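Local coordinates for protein PHOX (Pseudomonas fluorescens, PDB 4A9X) that is an alkaline phosphatase of the PhoX family, hydrolysing phosphate monoesters at a site that holds iron and calcium ions, at residues G182-G187 with V249-P254; T20-S25 with V526-C531; G65-G70 with I549-E554. All coordinates share one frame; numbering follows the deposited sequence.

Contact 1: G182-G187 with V249-P254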
# COMPACT_ATOMS: atom_id res chain seq x y z
N GLY A 182 -1.47 -7.79 0.11
CA GLY A 182 -0.87 -9.07 0.45
C GLY A 182 -1.45 -10.15 -0.44
O GLY A 182 -2.56 -10.00 -0.93
N LYS A 183 -0.65 -11.16 -0.77
CA LYS A 183 -1.07 -12.31 -1.53
C LYS A 183 -0.74 -13.51 -0.63
O LYS A 183 0.43 -13.69 -0.30
CB LYS A 183 -0.33 -12.41 -2.86
CG LYS A 183 -0.83 -13.57 -3.71
CD LYS A 183 -0.14 -13.64 -5.08
CE LYS A 183 -0.50 -14.92 -5.80
NZ LYS A 183 0.24 -15.11 -7.07
N THR A 184 -1.75 -14.29 -0.22
CA THR A 184 -1.55 -15.44 0.67
C THR A 184 -1.23 -16.69 -0.11
O THR A 184 -1.79 -16.93 -1.18
CB THR A 184 -2.77 -15.71 1.58
OG1 THR A 184 -3.86 -16.27 0.84
CG2 THR A 184 -3.22 -14.46 2.36
N PRO A 185 -0.49 -17.61 0.53
CA PRO A 185 -0.23 -18.90 -0.12
C PRO A 185 -1.46 -19.84 -0.19
O PRO A 185 -1.39 -20.85 -0.89
CB PRO A 185 0.91 -19.47 0.72
CG PRO A 185 0.81 -18.85 2.01
CD PRO A 185 0.23 -17.48 1.81
N TRP A 186 -2.59 -19.47 0.47
CA TRP A 186 -3.88 -20.18 0.44
C TRP A 186 -4.91 -19.54 -0.55
O TRP A 186 -6.12 -19.75 -0.39
CB TRP A 186 -4.47 -20.39 1.88
CG TRP A 186 -4.63 -19.16 2.73
CD1 TRP A 186 -5.76 -18.41 2.89
CD2 TRP A 186 -3.64 -18.60 3.61
NE1 TRP A 186 -5.52 -17.38 3.78
CE2 TRP A 186 -4.22 -17.46 4.22
CE3 TRP A 186 -2.31 -18.93 3.93
CZ2 TRP A 186 -3.51 -16.63 5.08
CZ3 TRP A 186 -1.60 -18.10 4.78
CH2 TRP A 186 -2.19 -16.97 5.33
N GLY A 187 -4.42 -18.74 -1.52
CA GLY A 187 -5.20 -18.15 -2.61
C GLY A 187 -6.14 -17.03 -2.24
O GLY A 187 -7.19 -16.87 -2.87
N VAL A 249 -6.77 -4.83 8.11
CA VAL A 249 -6.38 -5.65 6.97
C VAL A 249 -7.62 -6.49 6.66
O VAL A 249 -8.15 -7.12 7.56
CB VAL A 249 -5.15 -6.54 7.25
CG1 VAL A 249 -4.85 -7.47 6.07
CG2 VAL A 249 -3.94 -5.68 7.58
N VAL A 250 -8.07 -6.49 5.40
CA VAL A 250 -9.25 -7.18 4.96
C VAL A 250 -8.87 -8.28 4.00
O VAL A 250 -8.05 -8.07 3.11
CB VAL A 250 -10.24 -6.19 4.29
CG1 VAL A 250 -11.55 -6.86 3.92
CG2 VAL A 250 -10.48 -4.96 5.18
N GLU A 251 -9.45 -9.46 4.21
CA GLU A 251 -9.17 -10.64 3.41
C GLU A 251 -10.29 -10.90 2.43
O GLU A 251 -11.46 -10.97 2.82
CB GLU A 251 -8.97 -11.83 4.31
CG GLU A 251 -8.41 -13.02 3.57
CD GLU A 251 -7.97 -14.13 4.49
OE1 GLU A 251 -8.27 -14.07 5.70
OE2 GLU A 251 -7.35 -15.08 3.98
N ILE A 252 -9.92 -11.02 1.14
CA ILE A 252 -10.82 -11.23 0.03
C ILE A 252 -10.51 -12.56 -0.68
O ILE A 252 -9.36 -12.86 -0.90
CB ILE A 252 -10.67 -10.03 -0.94
CG1 ILE A 252 -11.20 -8.73 -0.30
CG2 ILE A 252 -11.38 -10.30 -2.26
CD1 ILE A 252 -10.57 -7.47 -0.79
N ASP A 253 -11.53 -13.32 -1.08
CA ASP A 253 -11.32 -14.51 -1.91
C ASP A 253 -11.68 -14.08 -3.32
O ASP A 253 -12.86 -13.82 -3.60
CB ASP A 253 -12.19 -15.68 -1.45
CG ASP A 253 -11.98 -16.96 -2.24
OD1 ASP A 253 -11.27 -16.92 -3.26
OD2 ASP A 253 -12.53 -17.99 -1.84
N PRO A 254 -10.69 -13.94 -4.24
CA PRO A 254 -11.03 -13.48 -5.60
C PRO A 254 -11.75 -14.51 -6.46
O PRO A 254 -12.34 -14.14 -7.47
CB PRO A 254 -9.66 -13.16 -6.20
CG PRO A 254 -8.74 -14.09 -5.52
CD PRO A 254 -9.24 -14.20 -4.11
O HOH W 1 -9.53 -18.72 -3.44
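Glu251 OE2 is held by two groups of one hairpin connection: it takes the indole N-H of Trp186, with NE1 2.9 Å from Glu251 OE2, and it is hydrogen-bonded to Thr188 OG1. The indole bond is fairly straight, 160° at the hydrogen. OE2 sits at the edge of the ring, close to its plane, and is approached nearly along the C-O bond of the carboxylate. The two flat groups are turned well apart, by 67°, and the side chains cross at about a right angle. Glu251 gets there as an extended arm, with CG on the far side from its backbone N (chi1 -169°). Its other oxygen, OE1, forms a salt bridge with Arg264, which would probably favour the charged carboxylate. One face of the indole lies against its own turn, Thr184 CB standing 3.4 Å above the middle of the ring of Trp186. That turn is a type I beta turn, Thr184 to Gly187, closed by Gly187 N to Thr184 O at 3.2 Å. Gly187, with a positive phi that suits glycine, then presents its carbonyl to the second segment: Gly187 O lies 3.6 Å from Pro254 CD, and a water donates to Gly187 O. The turn links strands 178-183 and 189-193; 189-193 runs between 178-183 and 249-252 in the sheet, and it is the extended Glu251 that spans from 249-252 to the turn. Asn315 and Ile318 touch the indole, Pro185 leans on strand 276-279, and Pro254 meets Phe74 of strand 68-75.

Contact 2: T20-S25 with V526-C531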
# COMPACT_ATOMS: atom_id res chain seq x y z
N THR A 20 10.29 14.36 -17.84
CA THR A 20 9.26 15.27 -17.40
C THR A 20 8.02 15.17 -18.29
O THR A 20 7.08 15.92 -18.08
CB THR A 20 9.81 16.73 -17.44
OG1 THR A 20 10.05 17.13 -18.80
CG2 THR A 20 11.08 16.92 -16.60
N THR A 21 8.01 14.25 -19.28
CA THR A 21 6.95 14.16 -20.28
C THR A 21 5.73 13.50 -19.74
O THR A 21 5.85 12.67 -18.83
CB THR A 21 7.45 13.43 -21.54
OG1 THR A 21 8.02 12.18 -21.19
CG2 THR A 21 8.46 14.23 -22.29
N ASP A 22 4.57 13.77 -20.37
CA ASP A 22 3.29 13.19 -19.97
C ASP A 22 3.05 11.81 -20.64
O ASP A 22 1.99 11.59 -21.21
CB ASP A 22 2.17 14.18 -20.27
CG ASP A 22 0.84 13.77 -19.68
OD1 ASP A 22 0.85 13.18 -18.57
OD2 ASP A 22 -0.20 13.99 -20.35
N THR A 23 4.03 10.88 -20.53
CA THR A 23 4.00 9.57 -21.16
C THR A 23 4.75 8.56 -20.30
O THR A 23 5.29 8.95 -19.27
CB THR A 23 4.74 9.64 -22.53
OG1 THR A 23 6.14 9.78 -22.30
CG2 THR A 23 4.25 10.77 -23.43
N ILE A 24 4.84 7.30 -20.76
CA ILE A 24 5.62 6.24 -20.10
C ILE A 24 6.93 6.15 -20.87
O ILE A 24 6.88 5.90 -22.07
CB ILE A 24 4.88 4.87 -20.13
CG1 ILE A 24 3.56 4.91 -19.34
CG2 ILE A 24 5.79 3.75 -19.63
CD1 ILE A 24 3.70 4.84 -17.86
N SER A 25 8.09 6.28 -20.19
CA SER A 25 9.40 6.13 -20.82
C SER A 25 10.04 4.89 -20.24
O SER A 25 10.02 4.69 -19.02
CB SER A 25 10.27 7.37 -20.61
OG SER A 25 9.66 8.53 -21.17
N VAL A 526 9.88 5.88 -16.26
CA VAL A 526 9.42 7.18 -15.80
C VAL A 526 7.91 7.27 -16.17
O VAL A 526 7.51 6.89 -17.28
CB VAL A 526 10.22 8.36 -16.36
CG1 VAL A 526 9.66 9.67 -15.84
CG2 VAL A 526 11.69 8.21 -16.01
N GLY A 527 7.11 7.74 -15.23
CA GLY A 527 5.66 7.88 -15.40
C GLY A 527 5.27 9.25 -15.89
O GLY A 527 6.12 10.14 -16.01
N PRO A 528 3.98 9.44 -16.24
CA PRO A 528 3.50 10.74 -16.74
C PRO A 528 3.37 11.85 -15.67
O PRO A 528 3.69 11.63 -14.48
CB PRO A 528 2.16 10.38 -17.38
CG PRO A 528 1.70 9.22 -16.61
CD PRO A 528 2.88 8.46 -16.19
N ILE A 529 2.88 13.04 -16.09
CA ILE A 529 2.80 14.23 -15.25
C ILE A 529 1.81 14.12 -14.11
O ILE A 529 0.64 13.88 -14.34
CB ILE A 529 2.51 15.48 -16.14
CG1 ILE A 529 3.72 15.76 -17.05
CG2 ILE A 529 2.17 16.71 -15.28
CD1 ILE A 529 3.65 17.09 -17.94
N GLY A 530 2.28 14.41 -12.89
CA GLY A 530 1.44 14.47 -11.71
C GLY A 530 1.05 13.15 -11.10
O GLY A 530 0.32 13.14 -10.11
N CYS A 531 1.53 12.02 -11.66
CA CYS A 531 1.19 10.70 -11.17
C CYS A 531 2.17 10.30 -10.09
O CYS A 531 3.18 10.97 -9.81
CB CYS A 531 1.26 9.70 -12.32
SG CYS A 531 2.91 8.99 -12.57
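Asp22 OD1 receives the backbone N-H of Ile529, with Asp22 OD1 3.2 Å from Ile529 N, through the lone pair that faces away from the other carboxylate oxygen. The same oxygen presses on Pro528, the residue before Ile529, Asp22 OD1 lying 3.3 Å from Pro528 CB. Alongside, Ile529 CG1 rests 3.5 Å from Thr20 O and also touches Asp22 CB, so the isoleucine covers the bend of 20-25. At the other end the backbones pair once, antiparallel and hydrogen-bonded: Ser25 N to Val526 O is 3.0 Å and Val526 N to Ser25 O is 3.0 Å. Between these ends Ile24 CD1 packs 4.1 Å from Pro528 CD, the two side chains lying side by side.

Outside the two segments, the same carboxylate is also bonded by Ser558 OG, on OD1, and Thr559 N, on OD2, which would fix its rotation. Asp22 centres an inverse gamma turn, and with CG opposite its backbone N (chi1 -170°) the carboxylate reaches Ile529 N. An alanine here would remove the carboxylate and would probably leave Ile529 N, Ser558 OG and Thr559 N without their shared acceptor group. Ile24 and Pro528 continue onto Phe560 and onto Ile549 of strand 545-550. Segment 526-531 passes from strand 521-526, at one edge of its sheet, to strand 532-538 of the next, whose opposite edge is strand 30-37, the strand that segment 20-25 leads into.

Contact 3: G65-G70 with I549-E554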
# COMPACT_ATOMS: atom_id res chain seq x y z
N GLY A 65 -12.59 1.23 -10.08
CA GLY A 65 -12.42 2.35 -9.16
C GLY A 65 -11.33 3.32 -9.54
O GLY A 65 -10.65 3.14 -10.55
N ASP A 66 -11.20 4.40 -8.76
CA ASP A 66 -10.22 5.45 -9.02
C ASP A 66 -8.89 5.18 -8.30
O ASP A 66 -8.79 4.26 -7.50
CB ASP A 66 -10.79 6.81 -8.60
CG ASP A 66 -10.24 8.01 -9.36
OD1 ASP A 66 -9.25 7.84 -10.13
OD2 ASP A 66 -10.73 9.11 -9.13
N ASN A 67 -7.87 5.95 -8.64
CA ASN A 67 -6.52 5.86 -8.07
C ASN A 67 -6.09 4.47 -7.69
O ASN A 67 -5.76 4.21 -6.53
CB ASN A 67 -6.38 6.85 -6.91
CG ASN A 67 -6.48 8.28 -7.37
OD1 ASN A 67 -6.24 8.56 -8.53
ND2 ASN A 67 -6.69 9.19 -6.45
N ASN A 68 -6.01 3.58 -8.69
CA ASN A 68 -5.55 2.21 -8.50
C ASN A 68 -4.16 2.17 -7.82
O ASN A 68 -3.31 3.01 -8.09
CB ASN A 68 -5.59 1.38 -9.78
CG ASN A 68 -4.94 2.03 -10.98
OD1 ASN A 68 -5.61 2.42 -11.92
ND2 ASN A 68 -3.63 2.12 -11.01
N ASP A 69 -3.99 1.27 -6.85
CA ASP A 69 -2.80 1.24 -6.02
C ASP A 69 -2.26 -0.20 -5.91
O ASP A 69 -1.92 -0.78 -6.94
CB ASP A 69 -3.17 1.96 -4.70
CG ASP A 69 -2.05 2.59 -3.87
OD1 ASP A 69 -0.92 2.07 -3.89
OD2 ASP A 69 -2.34 3.53 -3.11
N GLY A 70 -2.19 -0.78 -4.73
CA GLY A 70 -1.63 -2.12 -4.62
C GLY A 70 -2.41 -3.17 -5.35
O GLY A 70 -3.63 -3.05 -5.48
N ILE A 549 -0.41 3.41 -12.56
CA ILE A 549 -0.16 4.84 -12.71
C ILE A 549 -1.32 5.53 -11.98
O ILE A 549 -2.46 5.50 -12.44
CB ILE A 549 -0.08 5.25 -14.19
CG1 ILE A 549 1.06 4.51 -14.91
CG2 ILE A 549 0.08 6.79 -14.34
CD1 ILE A 549 2.55 4.84 -14.43
N GLN A 550 -1.05 6.08 -10.80
CA GLN A 550 -2.07 6.65 -9.96
C GLN A 550 -2.08 8.17 -10.04
O GLN A 550 -1.01 8.79 -10.11
CB GLN A 550 -1.80 6.21 -8.52
CG GLN A 550 -2.95 6.44 -7.59
CD GLN A 550 -2.57 6.31 -6.15
OE1 GLN A 550 -1.66 6.96 -5.68
NE2 GLN A 550 -3.27 5.48 -5.40
N HIS A 551 -3.29 8.73 -10.09
CA HIS A 551 -3.64 10.17 -10.14
C HIS A 551 -2.84 10.99 -11.15
O HIS A 551 -2.27 12.05 -10.84
CB HIS A 551 -3.66 10.85 -8.75
CG HIS A 551 -2.37 10.78 -7.99
ND1 HIS A 551 -1.27 11.51 -8.37
CD2 HIS A 551 -2.03 9.99 -6.94
CE1 HIS A 551 -0.31 11.18 -7.52
NE2 HIS A 551 -0.72 10.28 -6.65
N PRO A 552 -2.81 10.50 -12.40
CA PRO A 552 -2.15 11.29 -13.45
C PRO A 552 -2.84 12.65 -13.54
O PRO A 552 -4.07 12.69 -13.45
CB PRO A 552 -2.35 10.44 -14.71
CG PRO A 552 -3.52 9.56 -14.40
CD PRO A 552 -3.47 9.30 -12.94
N GLY A 553 -2.07 13.72 -13.54
CA GLY A 553 -2.59 15.08 -13.60
C GLY A 553 -3.27 15.53 -12.34
O GLY A 553 -4.22 16.30 -12.44
N GLU A 554 -2.80 15.11 -11.14
CA GLU A 554 -3.42 15.54 -9.86
C GLU A 554 -3.49 17.08 -9.75
O GLU A 554 -4.40 17.60 -9.11
CB GLU A 554 -2.70 14.95 -8.64
CG GLU A 554 -1.30 15.51 -8.39
CD GLU A 554 -0.48 14.79 -7.34
OE1 GLU A 554 0.77 14.80 -7.44
OE2 GLU A 554 -1.08 14.23 -6.39
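Beside the iron and calcium site, the start of strand 68-75 meets the end of strand 545-550, and Gln550 makes the bond between them. Its NE2 donates to Asn67 O at 3.0 Å, almost straight at 168°. The carbonyl is met from well above its plane, while Asn67 O lies in the plane of the Gln550 amide. A weak bond from the same nitrogen goes to Asp69 OD2, 3.1 Å from Gln550 NE2, with the carboxylate turned nearly square to the amide; Glu90 OE1 is another partner of NE2. With CG opposite its own backbone N (chi1 -166°), Gln550 runs out extended, and its CG packs 3.5 Å from Asn67 CB. That CG also lies 3.5 Å from Asn68 O, a buried carbonyl oxygen with no polar partner in the model.

Asn67 turns its amide toward His551, the residue after Gln550, with Asn67 OD1 resting 3.5 Å from His551 CB and the amide and imidazole planes nearly perpendicular. Ser571 OG ties the two together, bonding both Asn67 OD1 and His551 N. The imidazole is pinned at both nitrogens, ND1 to Gly530 O and NE2 to Glu532 OE1, consistent with a second-shell residue that positions the calcium ligand Glu532. Asp69 touches the mu-oxo-diiron group and has Thr534 OG1 on OD1, while the side chain of Gln550 comes within about 4 Å of a calcium ion. The arrangement is a joint between neighbouring sheets around a central metal site, consistent with the blade-to-blade packing of a beta-propeller.

Contacts 1 and 3 are buried, whereas contact 2 is partly open and lies farther out, its centre about 21 Å from the chain's centre. Contacts 2 and 3 touch, Ile529 O lying 2.8 Å from Gly553 N, a probable hydrogen bond. Contact 2 lies in loops leading into strands 30-37 and 532-538, contact 3 at the end of strand 545-550 of the same sheet; there an N-terminal strand joins C-terminal ones, consistent with the Velcro closure of beta-propellers. Contact 1 lies across the chain's centre from contact 2, in another sheet. Contact 2 relies on a backbone bridge, apolar packing and one carboxylate accepting a backbone N-H, contact 1 on an indole-carboxylate bond, contact 3 on amides and acids next to the metals.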